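Long-range contact in aminotransferase class I and II (Streptococcus suis 89/1591, PDB 3OP7), which probably catalyses the pyridoxal-phosphate-dependent transfer of an amino group from an amino acid to a keto acid: residues Gly64-Phe68 with Asp260-Gln264. Residues are numbered along the deposited sequence; the frame is centred on the assembly and turned at random. Where two conformers were deposited one is given.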
loop_
_atom_site.group_PDB
_atom_site.type_symbol
_atom_site.label_atom_id
_atom_site.label_comp_id
_atom_site.label_asym_id
_atom_site.label_seq_id
_atom_site.Cartn_x
_atom_site.Cartn_y
_atom_site.Cartn_z
ATOM N N GLY A 64 -13.137 1.704 -3.901
ATOM C CA GLY A 64 -13.746 2.846 -3.228
ATOM C C GLY A 64 -15.272 2.828 -3.395
ATOM O O GLY A 64 -15.813 2.367 -4.418
ATOM N N SER A 65 -15.966 3.379 -2.413
ATOM C CA SER A 65 -17.401 3.379 -2.377
ATOM C C SER A 65 -17.971 4.251 -3.477
ATOM O O SER A 65 -17.277 5.157 -4.006
ATOM C CB SER A 65 -17.896 3.902 -1.025
ATOM O OG SER A 65 -17.445 5.215 -0.772
ATOM N N PRO A 66 -19.240 4.036 -3.809
ATOM C CA PRO A 66 -19.852 4.899 -4.824
ATOM C C PRO A 66 -19.872 6.361 -4.391
ATOM O O PRO A 66 -19.703 7.281 -5.225
ATOM C CB PRO A 66 -21.259 4.303 -4.951
ATOM C CG PRO A 66 -21.068 2.857 -4.605
ATOM C CD PRO A 66 -20.083 2.866 -3.502
ATOM N N ALA A 67 -20.056 6.599 -3.098
ATOM C CA ALA A 67 -20.062 7.985 -2.578
ATOM C C ALA A 67 -18.662 8.605 -2.693
ATOM O O ALA A 67 -18.518 9.751 -3.071
ATOM C CB ALA A 67 -20.545 8.022 -1.114
ATOM N N PHE A 68 -17.640 7.818 -2.362
ATOM C CA PHE A 68 -16.241 8.248 -2.548
ATOM C C PHE A 68 -15.965 8.626 -4.008
ATOM O O PHE A 68 -15.492 9.717 -4.315
ATOM C CB PHE A 68 -15.283 7.148 -2.090
ATOM C CG PHE A 68 -13.860 7.458 -2.354
ATOM C CD1 PHE A 68 -13.143 8.235 -1.465
ATOM C CD2 PHE A 68 -13.223 6.949 -3.478
ATOM C CE1 PHE A 68 -11.792 8.517 -1.704
ATOM C CE2 PHE A 68 -11.838 7.257 -3.755
ATOM C CZ PHE A 68 -11.136 8.040 -2.857
ATOM N N ASP A 260 -12.367 4.271 4.085
ATOM C CA ASP A 260 -13.298 4.727 3.078
ATOM C C ASP A 260 -14.543 5.417 3.683
ATOM O O ASP A 260 -15.043 6.389 3.133
ATOM C CB ASP A 260 -13.686 3.578 2.139
ATOM C CG ASP A 260 -14.884 3.928 1.261
ATOM O OD1 ASP A 260 -14.708 4.476 0.166
ATOM O OD2 ASP A 260 -16.002 3.606 1.705
ATOM N N LEU A 261 -15.080 4.889 4.789
ATOM C CA LEU A 261 -16.244 5.497 5.472
ATOM C C LEU A 261 -15.920 6.920 5.916
ATOM O O LEU A 261 -16.720 7.849 5.698
ATOM C CB LEU A 261 -16.635 4.667 6.688
ATOM C CG LEU A 261 -18.011 4.053 6.904
ATOM C CD1 LEU A 261 -18.354 4.209 8.372
ATOM C CD2 LEU A 261 -19.161 4.567 5.971
ATOM N N VAL A 262 -14.760 7.099 6.547
ATOM C CA VAL A 262 -14.326 8.441 6.963
ATOM C C VAL A 262 -14.106 9.305 5.734
ATOM O O VAL A 262 -14.499 10.479 5.730
ATOM C CB VAL A 262 -13.053 8.422 7.847
ATOM C CG1 VAL A 262 -12.568 9.848 8.162
ATOM C CG2 VAL A 262 -13.316 7.598 9.136
ATOM N N ALA A 263 -13.545 8.724 4.674
ATOM C CA ALA A 263 -13.288 9.521 3.453
ATOM C C ALA A 263 -14.617 10.036 2.875
ATOM O O ALA A 263 -14.671 11.151 2.426
ATOM C CB ALA A 263 -12.533 8.684 2.394
ATOM N N GLN A 264 -15.660 9.192 2.879
ATOM C CA GLN A 264 -16.974 9.587 2.351
ATOM C C GLN A 264 -17.459 10.847 3.124
ATOM O O GLN A 264 -17.946 11.815 2.551
ATOM C CB GLN A 264 -17.999 8.476 2.547
ATOM C CG GLN A 264 -17.839 7.244 1.652
ATOM C CD GLN A 264 -18.904 6.199 1.913
ATOM O OE1 GLN A 264 -20.106 6.499 1.941
ATOM N NE2 GLN A 264 -18.475 4.988 2.142
#
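Q264, D260 and F68 have the most surface buried where the start of helix 66-73 meets helix 257-268; D260 and Q264 close round S65, and F68 packs beside them against D260 and A263. The carboxylate of D260 grips S65 twice through OD1. S65 OG donates to D260 OD1 at 3.0 Å on the syn lone pair. S65 N reaches D260 OD1 at 3.1 Å in a nearly straight bond (167°). This second donor stands 41° above the carboxylate plane. Q86 NE2, from strand 84-87, is a third donor to that oxygen.

OD2 is occupied from its own helix: Q264 NE2 bonds D260 OD2 at 2.9 Å, on the syn side but tilted out of the carboxylate plane. This bond of one helical turn restrains the carboxamide, whose extended chain lies alongside S65. NE2 comes close to S65 OG, yet the angle is too poor for a hydrogen bond, so that approach is packing; at the other branch, Q264 OE1 abuts A67 CB at 3.4 Å.

S65 is the N-cap of helix 66-73. Its OG stands between the backbone N and the carbonyl carbon (chi1 59°), turned back to accept from F68 N (3.1 Å) while donating to D260. F68 CB lies 3.5 Å from D260 OD1, with the ring oblique to the carboxylate, and F68 CD1 meets A263 CB at 3.9 Å. I84 and I231 also touch this ring.

One carboxylate thus binds the N-cap residue by backbone and side chain, tying the two helices and a strand of the large sheet together. Three N-H or O-H donors on OD1 would probably stabilise a buried negative charge on D260, as would its place near the N-terminus of helix 66-73.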